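Local atomic coordinates of antifreeze protein (Marinomonas primoryensis, PDB entry 3P4G), a protein that binds ice in a calcium-dependent way through a long beta-helix, probably holding ordered, clathrate-like water on its surface. Residues Gly276-Tyr290 with Val300-Val313. Residues are numbered along the deposited sequence; the frame is centred on the assembly and turned at random.
Sequences GDDSIYLKFYTKEQY and VANFEHIRVSDGVV. With CA (calcium ion), chain Q; CA (calcium ion), chain P.
Ile-280 lies over one face of the Phe-303 ring, its CB 3.8 Å from the ring centroid, in a CH-pi contact. With CG1 anti to the backbone N (chi1 -172°) and the chain extended, its CD1 reaches Val-300 CG1, while CG2 lies beside Ile-306; a branched aliphatic suits this buried place because each arm has its own apolar neighbour. The backbones run parallel in register, Arg-307 N giving a nearly straight bond of 3.0 Å to Ile-280 O. Further along, Lys-287 lays its aliphatic CG across Val-308 CG2 and extends past Val-312 O, so a long chain with a polar end fits this partly exposed rim; the backbone N of Lys-287 bonds to Asp-310 OD1 at 2.8 Å. One turn on, buried Tyr-290 offers a flat face to Val-313 CG2, 3.7 Å from the centroid, and an edge to Val-300 CG2. Replacing Tyr-290 by an alanine is likely to strip Val-313 of the ring it packs on and open a gap beside Val-300. At the opposite end, Glu-304 grips calcium with both carboxylate oxygens, joined by Gly-276 O and Asp-278 OD2. Strand 305-308 thus continues the parallel stack beyond strand 279-282, at the C-terminal end of this right-handed, calcium-binding beta-helix.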
ATOM      1  N   GLY A 276      10.162   4.912 -25.309  1.00  9.29           N
ATOM      2  CA  GLY A 276      11.388   5.141 -24.519  1.00  9.32           C
ATOM      3  C   GLY A 276      12.368   4.022 -24.797  1.00 10.50           C
ATOM      4  O   GLY A 276      12.113   3.079 -25.609  1.00  8.68           O
ATOM      5  N   ASP A 277      13.491   4.088 -24.088  1.00  9.73           N
ATOM      6  CA  ASP A 277      14.637   3.192 -24.285  1.00  9.27           C
ATOM      7  C   ASP A 277      14.555   2.138 -23.209  1.00  9.15           C
ATOM      8  O   ASP A 277      14.857   2.395 -22.038  1.00  7.57           O
ATOM      9  CB  ASP A 277      15.913   4.013 -24.143  1.00  8.54           C
ATOM     10  CG  ASP A 277      17.133   3.251 -24.547  1.00  8.03           C
ATOM     11  OD1 ASP A 277      17.078   2.614 -25.620  1.00  9.59           O
ATOM     12  OD2 ASP A 277      18.149   3.322 -23.812  1.00 13.06           O
ATOM     13  N   ASP A 278      14.026   0.980 -23.592  1.00  7.55           N
ATOM     14  CA  ASP A 278      13.608  -0.026 -22.618  1.00  7.34           C
ATOM     15  C   ASP A 278      14.482  -1.290 -22.682  1.00  7.35           C
ATOM     16  O   ASP A 278      14.863  -1.776 -23.784  1.00  8.06           O
ATOM     17  CB  ASP A 278      12.140  -0.348 -22.841  1.00  7.23           C
ATOM     18  CG  ASP A 278      11.254   0.896 -22.708  1.00  8.72           C
ATOM     19  OD1 ASP A 278      11.137   1.460 -21.591  1.00  7.87           O
ATOM     20  OD2 ASP A 278      10.704   1.331 -23.737  1.00  8.89           O
ATOM     21  N   SER A 279      14.735  -1.844 -21.484  1.00  7.12           N
ATOM     22  CA  SER A 279      15.609  -2.999 -21.262  1.00  7.27           C
ATOM     23  C   SER A 279      14.904  -4.125 -20.549  1.00  7.78           C
ATOM     24  O   SER A 279      14.096  -3.894 -19.638  1.00  7.76           O
ATOM     25  CB  SER A 279      16.845  -2.619 -20.401  1.00  7.26           C
ATOM     26  OG  SER A 279      17.592  -1.545 -20.980  1.00  8.70           O
ATOM     27  N   ILE A 280      15.222  -5.331 -20.969  1.00  7.52           N
ATOM     28  CA  ILE A 280      14.648  -6.510 -20.299  1.00  7.56           C
ATOM     29  C   ILE A 280      15.774  -7.493 -20.035  1.00  8.55           C
ATOM     30  O   ILE A 280      16.603  -7.752 -20.920  1.00  9.03           O
ATOM     31  CB  ILE A 280      13.447  -7.142 -21.079  1.00  7.78           C
ATOM     32  CG1 ILE A 280      12.768  -8.242 -20.232  1.00  9.11           C
ATOM     33  CG2 ILE A 280      13.852  -7.751 -22.472  1.00  8.74           C
ATOM     34  CD1 ILE A 280      11.556  -8.896 -20.898  1.00  9.29           C
ATOM     35  N   TYR A 281      15.750  -8.116 -18.847  1.00  8.74           N
ATOM     36  CA  TYR A 281      16.725  -9.120 -18.499  1.00 10.41           C
ATOM     37  C   TYR A 281      15.948 -10.405 -18.241  1.00 11.54           C
ATOM     38  O   TYR A 281      15.153 -10.470 -17.317  1.00 11.85           O
ATOM     39  CB  TYR A 281      17.439  -8.697 -17.209  1.00 10.79           C
ATOM     40  CG  TYR A 281      18.506  -9.644 -16.701  1.00 11.90           C
ATOM     41  CD1 TYR A 281      19.162 -10.549 -17.563  1.00 13.40           C
ATOM     42  CD2 TYR A 281      18.924  -9.581 -15.359  1.00 16.34           C
ATOM     43  CE1 TYR A 281      20.143 -11.395 -17.105  1.00 15.90           C
ATOM     44  CE2 TYR A 281      19.931 -10.464 -14.877  1.00 19.43           C
ATOM     45  CZ  TYR A 281      20.532 -11.346 -15.764  1.00 19.77           C
ATOM     46  OH  TYR A 281      21.522 -12.229 -15.318  1.00 22.66           O
ATOM     47  N   LEU A 282      16.189 -11.396 -19.079  1.00 11.87           N
ATOM     48  CA  LEU A 282      15.534 -12.713 -18.982  1.00 12.97           C
ATOM     49  C   LEU A 282      16.504 -13.641 -18.278  1.00 14.38           C
ATOM     50  O   LEU A 282      17.226 -14.411 -18.929  1.00 15.67           O
ATOM     51  CB  LEU A 282      15.238 -13.249 -20.384  1.00 13.87           C
ATOM     52  CG  LEU A 282      14.309 -12.376 -21.261  1.00 15.54           C
ATOM     53  CD1 LEU A 282      14.234 -12.870 -22.715  1.00 13.68           C
ATOM     54  CD2 LEU A 282      12.889 -12.343 -20.656  1.00 16.62           C
ATOM     55  N   LYS A 283      16.525 -13.578 -16.953  1.00 15.41           N
ATOM     56  CA  LYS A 283      17.567 -14.296 -16.193  1.00 16.48           C
ATOM     57  C   LYS A 283      17.371 -15.819 -16.281  1.00 16.60           C
ATOM     58  O   LYS A 283      18.328 -16.594 -16.125  1.00 17.49           O
ATOM     59  CB  LYS A 283      17.496 -13.844 -14.745  1.00 17.71           C
ATOM     60  CG  LYS A 283      18.551 -14.413 -13.788  1.00 24.11           C
ATOM     61  CD  LYS A 283      18.607 -13.504 -12.535  1.00 28.54           C
ATOM     62  CE  LYS A 283      19.991 -13.565 -11.903  1.00 32.74           C
ATOM     63  NZ  LYS A 283      20.220 -14.857 -11.154  1.00 33.35           N
ATOM     64  N   PHE A 284      16.145 -16.259 -16.566  1.00 16.54           N
ATOM     65  CA  PHE A 284      15.786 -17.691 -16.555  1.00 16.57           C
ATOM     66  C   PHE A 284      16.146 -18.444 -17.850  1.00 17.58           C
ATOM     67  O   PHE A 284      16.184 -19.683 -17.859  1.00 17.88           O
ATOM     68  CB  PHE A 284      14.286 -17.827 -16.253  1.00 16.40           C
ATOM     69  CG  PHE A 284      13.805 -19.248 -15.953  1.00 17.72           C
ATOM     70  CD1 PHE A 284      13.961 -19.802 -14.694  1.00 16.96           C
ATOM     71  CD2 PHE A 284      13.143 -20.000 -16.945  1.00 20.26           C
ATOM     72  CE1 PHE A 284      13.473 -21.099 -14.409  1.00 15.60           C
ATOM     73  CE2 PHE A 284      12.663 -21.292 -16.683  1.00 19.41           C
ATOM     74  CZ  PHE A 284      12.819 -21.821 -15.389  1.00 20.71           C
ATOM     75  N   TYR A 285      16.430 -17.706 -18.916  1.00 15.85           N
ATOM     76  CA  TYR A 285      16.630 -18.296 -20.244  1.00 17.41           C
ATOM     77  C   TYR A 285      18.025 -18.025 -20.747  1.00 18.27           C
ATOM     78  O   TYR A 285      18.494 -16.886 -20.700  1.00 16.24           O
ATOM     79  CB  TYR A 285      15.634 -17.679 -21.230  1.00 15.89           C
ATOM     80  CG  TYR A 285      14.192 -17.906 -20.854  1.00 16.99           C
ATOM     81  CD1 TYR A 285      13.480 -16.951 -20.065  1.00 14.20           C
ATOM     82  CD2 TYR A 285      13.526 -19.066 -21.286  1.00 18.22           C
ATOM     83  CE1 TYR A 285      12.152 -17.152 -19.750  1.00 15.82           C
ATOM     84  CE2 TYR A 285      12.207 -19.287 -20.962  1.00 17.99           C
ATOM     85  CZ  TYR A 285      11.528 -18.333 -20.179  1.00 16.11           C
ATOM     86  OH  TYR A 285      10.222 -18.547 -19.879  1.00 14.84           O
ATOM     87  N   THR A 286      18.695 -19.068 -21.223  1.00 20.22           N
ATOM     88  CA  THR A 286      19.999 -18.884 -21.860  1.00 22.43           C
ATOM     89  C   THR A 286      19.821 -18.598 -23.353  1.00 20.88           C
ATOM     90  O   THR A 286      18.735 -18.820 -23.888  1.00 20.10           O
ATOM     91  CB  THR A 286      20.903 -20.130 -21.678  1.00 23.84           C
ATOM     92  OG1 THR A 286      20.249 -21.295 -22.198  1.00 32.73           O
ATOM     93  CG2 THR A 286      21.199 -20.397 -20.191  1.00 29.61           C
ATOM     94  N   LYS A 287      20.877 -18.141 -24.032  1.00 20.78           N
ATOM     95  CA  LYS A 287      20.790 -17.914 -25.481  1.00 21.74           C
ATOM     96  C   LYS A 287      20.172 -19.097 -26.243  1.00 22.68           C
ATOM     97  O   LYS A 287      19.329 -18.907 -27.116  1.00 22.25           O
ATOM     98  CB  LYS A 287      22.157 -17.599 -26.080  1.00 22.57           C
ATOM     99  CG  LYS A 287      22.565 -16.198 -25.922  1.00 24.56           C
ATOM    100  CD  LYS A 287      23.877 -15.969 -26.631  1.00 28.24           C
ATOM    101  CE  LYS A 287      24.388 -14.548 -26.403  1.00 30.26           C
ATOM    102  NZ  LYS A 287      25.564 -14.368 -27.290  1.00 33.03           N
ATOM    103  N   GLU A 288      20.581 -20.305 -25.859  1.00 23.55           N
ATOM    104  CA  GLU A 288      20.130 -21.562 -26.476  1.00 27.21           C
ATOM    105  C   GLU A 288      18.614 -21.693 -26.460  1.00 26.58           C
ATOM    106  O   GLU A 288      18.025 -22.027 -27.485  1.00 27.45           O
ATOM    107  CB  GLU A 288      20.809 -22.767 -25.786  1.00 28.47           C
ATOM    108  CG  GLU A 288      20.172 -24.154 -26.050  1.00 35.33           C
ATOM    109  CD  GLU A 288      20.472 -24.728 -27.433  1.00 42.05           C
ATOM    110  OE1 GLU A 288      19.820 -25.743 -27.799  1.00 43.21           O
ATOM    111  OE2 GLU A 288      21.341 -24.182 -28.161  1.00 45.27           O
ATOM    112  N   GLN A 289      17.997 -21.406 -25.305  1.00 26.29           N
ATOM    113  CA  GLN A 289      16.533 -21.427 -25.169  1.00 26.00           C
ATOM    114  C   GLN A 289      15.881 -20.322 -25.964  1.00 24.91           C
ATOM    115  O   GLN A 289      14.912 -20.559 -26.688  1.00 25.06           O
ATOM    116  CB  GLN A 289      16.107 -21.262 -23.711  1.00 25.88           C
ATOM    117  CG  GLN A 289      16.085 -22.517 -22.910  1.00 31.01           C
ATOM    118  CD  GLN A 289      17.368 -22.706 -22.180  1.00 33.76           C
ATOM    119  OE1 GLN A 289      18.176 -23.579 -22.549  1.00 36.41           O
ATOM    120  NE2 GLN A 289      17.594 -21.876 -21.138  1.00 29.04           N
ATOM    121  N   TYR A 290      16.385 -19.097 -25.781  1.00 22.72           N
ATOM    122  CA  TYR A 290      15.915 -17.925 -26.531  1.00 21.94           C
ATOM    123  C   TYR A 290      15.931 -18.157 -28.046  1.00 22.40           C
ATOM    124  O   TYR A 290      14.969 -17.858 -28.743  1.00 22.00           O
ATOM    125  CB  TYR A 290      16.778 -16.700 -26.168  1.00 20.61           C
ATOM    126  CG  TYR A 290      16.406 -15.416 -26.874  1.00 20.38           C
ATOM    127  CD1 TYR A 290      17.008 -15.060 -28.073  1.00 19.58           C
ATOM    128  CD2 TYR A 290      15.437 -14.553 -26.331  1.00 20.08           C
ATOM    129  CE1 TYR A 290      16.689 -13.864 -28.722  1.00 20.55           C
ATOM    130  CE2 TYR A 290      15.110 -13.353 -26.980  1.00 17.77           C
ATOM    131  CZ  TYR A 290      15.731 -13.035 -28.177  1.00 17.84           C
ATOM    132  OH  TYR A 290      15.405 -11.881 -28.824  1.00 22.51           O
ATOM    133  N   VAL A 300       9.049 -10.545 -26.479  1.00 11.86           N
ATOM    134  CA  VAL A 300      10.001  -9.531 -25.940  1.00 10.35           C
ATOM    135  C   VAL A 300      10.622  -8.640 -26.998  1.00 11.09           C
ATOM    136  O   VAL A 300      11.424  -7.761 -26.655  1.00  9.52           O
ATOM    137  CB  VAL A 300      11.136 -10.167 -25.045  1.00 10.41           C
ATOM    138  CG1 VAL A 300      10.509 -10.917 -23.845  1.00 12.07           C
ATOM    139  CG2 VAL A 300      12.076 -11.066 -25.890  1.00 10.10           C
ATOM    140  N   ALA A 301      10.274  -8.890 -28.261  1.00 12.57           N
ATOM    141  CA  ALA A 301      10.852  -8.171 -29.394  1.00 13.11           C
ATOM    142  C   ALA A 301      10.656  -6.673 -29.373  1.00 13.12           C
ATOM    143  O   ALA A 301      11.446  -5.948 -29.998  1.00 13.33           O
ATOM    144  CB  ALA A 301      10.317  -8.727 -30.695  1.00 13.15           C
ATOM    145  N   ASN A 302       9.643  -6.193 -28.656  1.00 12.41           N
ATOM    146  CA  ASN A 302       9.396  -4.765 -28.585  1.00 13.08           C
ATOM    147  C   ASN A 302      10.480  -4.022 -27.743  1.00 11.29           C
ATOM    148  O   ASN A 302      10.661  -2.813 -27.911  1.00 10.55           O
ATOM    149  CB  ASN A 302       7.982  -4.496 -28.078  1.00 12.57           C
ATOM    150  CG  ASN A 302       7.780  -4.970 -26.648  1.00 13.16           C
ATOM    151  OD1 ASN A 302       7.386  -6.147 -26.388  1.00 13.22           O
ATOM    152  ND2 ASN A 302       8.105  -4.118 -25.729  1.00  8.73           N
ATOM    153  N   PHE A 303      11.240  -4.781 -26.933  1.00 10.56           N
ATOM    154  CA  PHE A 303      12.290  -4.178 -26.086  1.00  9.64           C
ATOM    155  C   PHE A 303      13.524  -3.795 -26.890  1.00  9.48           C
ATOM    156  O   PHE A 303      13.996  -4.583 -27.711  1.00  9.19           O
ATOM    157  CB  PHE A 303      12.690  -5.091 -24.950  1.00 10.03           C
ATOM    158  CG  PHE A 303      11.748  -5.014 -23.790  1.00  8.73           C
ATOM    159  CD1 PHE A 303      10.551  -5.748 -23.805  1.00  9.06           C
ATOM    160  CD2 PHE A 303      12.052  -4.184 -22.677  1.00  9.64           C
ATOM    161  CE1 PHE A 303       9.623  -5.619 -22.703  1.00  8.65           C
ATOM    162  CE2 PHE A 303      11.167  -4.061 -21.586  1.00  9.57           C
ATOM    163  CZ  PHE A 303       9.958  -4.786 -21.597  1.00  7.42           C
ATOM    164  N   GLU A 304      14.037  -2.585 -26.635  1.00  8.59           N
ATOM    165  CA  GLU A 304      15.260  -2.147 -27.323  1.00  9.30           C
ATOM    166  C   GLU A 304      16.508  -2.966 -26.916  1.00  9.71           C
ATOM    167  O   GLU A 304      17.408  -3.196 -27.739  1.00  9.92           O
ATOM    168  CB  GLU A 304      15.486  -0.650 -27.136  1.00  9.81           C
ATOM    169  CG  GLU A 304      14.479   0.199 -27.873  1.00 12.02           C
ATOM    170  CD  GLU A 304      13.120   0.348 -27.211  1.00 11.79           C
ATOM    171  OE1 GLU A 304      12.932   0.046 -25.994  1.00 10.51           O
ATOM    172  OE2 GLU A 304      12.236   0.853 -27.924  1.00 12.22           O
ATOM    173  N   HIS A 305      16.574  -3.391 -25.667  1.00  8.53           N
ATOM    174  CA  HIS A 305      17.749  -4.083 -25.178  1.00  8.77           C
ATOM    175  C   HIS A 305      17.322  -5.335 -24.481  1.00  8.57           C
ATOM    176  O   HIS A 305      16.448  -5.288 -23.630  1.00  9.50           O
ATOM    177  CB  HIS A 305      18.537  -3.203 -24.204  1.00  9.05           C
ATOM    178  CG  HIS A 305      18.766  -1.822 -24.727  1.00  8.79           C
ATOM    179  ND1 HIS A 305      19.783  -1.524 -25.610  1.00  8.79           N
ATOM    180  CD2 HIS A 305      18.019  -0.700 -24.616  1.00  9.62           C
ATOM    181  CE1 HIS A 305      19.698  -0.248 -25.949  1.00 11.08           C
ATOM    182  NE2 HIS A 305      18.638   0.280 -25.354  1.00 10.95           N
ATOM    183  N   ILE A 306      18.014  -6.429 -24.759  1.00  8.92           N
ATOM    184  CA  ILE A 306      17.577  -7.725 -24.239  1.00  9.13           C
ATOM    185  C   ILE A 306      18.793  -8.514 -23.805  1.00 10.60           C
ATOM    186  O   ILE A 306      19.664  -8.822 -24.623  1.00 11.85           O
ATOM    187  CB  ILE A 306      16.748  -8.593 -25.253  1.00  9.43           C
ATOM    188  CG1 ILE A 306      15.563  -7.799 -25.816  1.00  9.53           C
ATOM    189  CG2 ILE A 306      16.273  -9.920 -24.570  1.00 10.73           C
ATOM    190  CD1 ILE A 306      14.826  -8.565 -27.022  1.00 11.05           C
ATOM    191  N   ARG A 307      18.864  -8.797 -22.509  1.00  9.90           N
ATOM    192  CA  ARG A 307      19.938  -9.639 -21.981  1.00 11.11           C
ATOM    193  C   ARG A 307      19.338 -10.974 -21.550  1.00 12.32           C
ATOM    194  O   ARG A 307      18.243 -11.007 -21.018  1.00 12.52           O
ATOM    195  CB  ARG A 307      20.634  -8.933 -20.787  1.00 12.20           C
ATOM    196  CG  ARG A 307      21.672  -9.853 -20.085  1.00 13.18           C
ATOM    197  CD  ARG A 307      22.477  -9.127 -19.042  1.00 15.03           C
ATOM    198  NE  ARG A 307      23.328  -8.060 -19.606  1.00 14.06           N
ATOM    199  CZ  ARG A 307      24.519  -8.237 -20.178  1.00 17.81           C
ATOM    200  NH1 ARG A 307      25.055  -9.453 -20.298  1.00 17.03           N
ATOM    201  NH2 ARG A 307      25.200  -7.180 -20.614  1.00 17.08           N
ATOM    202  N   VAL A 308      20.048 -12.077 -21.801  1.00 13.01           N
ATOM    203  CA  VAL A 308      19.607 -13.408 -21.304  1.00 13.92           C
ATOM    204  C   VAL A 308      20.629 -13.905 -20.293  1.00 15.15           C
ATOM    205  O   VAL A 308      21.543 -13.156 -19.934  1.00 14.26           O
ATOM    206  CB  VAL A 308      19.310 -14.395 -22.468  1.00 15.00           C
ATOM    207  CG1 VAL A 308      18.133 -13.877 -23.319  1.00 15.72           C
ATOM    208  CG2 VAL A 308      20.541 -14.608 -23.361  1.00 16.83           C
ATOM    209  N   SER A 309      20.503 -15.155 -19.819  1.00 15.32           N
ATOM    210  CA  SER A 309      21.314 -15.531 -18.632  1.00 17.06           C
ATOM    211  C   SER A 309      22.811 -15.561 -18.905  1.00 18.21           C
ATOM    212  O   SER A 309      23.637 -15.358 -17.987  1.00 19.01           O
ATOM    213  CB  SER A 309      20.876 -16.888 -18.081  1.00 17.52           C
ATOM    214  OG  SER A 309      21.204 -17.893 -19.019  1.00 18.31           O
ATOM    215  N   ASP A 310      23.169 -15.855 -20.154  1.00 18.23           N
ATOM    216  CA  ASP A 310      24.565 -16.043 -20.526  1.00 20.19           C
ATOM    217  C   ASP A 310      25.017 -15.110 -21.659  1.00 19.87           C
ATOM    218  O   ASP A 310      25.946 -15.424 -22.421  1.00 21.02           O
ATOM    219  CB  ASP A 310      24.840 -17.522 -20.864  1.00 19.88           C
ATOM    220  CG  ASP A 310      24.027 -18.031 -22.082  1.00 22.05           C
ATOM    221  OD1 ASP A 310      23.050 -17.362 -22.504  1.00 18.71           O
ATOM    222  OD2 ASP A 310      24.398 -19.100 -22.632  1.00 23.33           O
ATOM    223  N   GLY A 311      24.354 -13.970 -21.793  1.00 19.13           N
ATOM    224  CA  GLY A 311      24.853 -12.956 -22.750  1.00 18.15           C
ATOM    225  C   GLY A 311      23.788 -12.007 -23.252  1.00 17.11           C
ATOM    226  O   GLY A 311      22.724 -11.936 -22.684  1.00 16.40           O
ATOM    227  N   VAL A 312      24.097 -11.293 -24.329  1.00 16.74           N
ATOM    228  CA  VAL A 312      23.236 -10.253 -24.877  1.00 15.64           C
ATOM    229  C   VAL A 312      22.652 -10.738 -26.209  1.00 15.99           C
ATOM    230  O   VAL A 312      23.388 -11.318 -27.041  1.00 15.98           O
ATOM    231  CB  VAL A 312      24.044  -8.951 -25.139  1.00 16.51           C
ATOM    232  CG1 VAL A 312      23.181  -7.925 -25.894  1.00 15.41           C
ATOM    233  CG2 VAL A 312      24.547  -8.373 -23.821  1.00 17.79           C
ATOM    234  N   VAL A 313      21.354 -10.527 -26.420  1.00 14.75           N
ATOM    235  CA  VAL A 313      20.724 -10.920 -27.689  1.00 14.99           C
ATOM    236  C   VAL A 313      20.207  -9.749 -28.509  1.00 14.18           C
ATOM    237  O   VAL A 313      19.945  -9.876 -29.714  1.00 15.58           O
ATOM    238  CB  VAL A 313      19.642 -12.031 -27.533  1.00 14.33           C
ATOM    239  CG1 VAL A 313      20.311 -13.336 -27.030  1.00 17.98           C
ATOM    240  CG2 VAL A 313      18.527 -11.567 -26.620  1.00 15.22           C
TER
HETATM  241 CA    CA Q 413      10.628   1.335 -26.089  1.00  3.44          CA
HETATM  242 CA    CA P 412       9.244   2.814 -21.705  1.00  3.51          CA
HETATM  243  O   HOH W   1      23.126 -20.757 -24.377  1.00  7.98           O
HETATM  244  O   HOH W   2       9.663  -0.858 -26.240  1.00  4.84           O
HETATM  245  O   HOH W   3       9.727   2.606 -28.014  1.00  8.48           O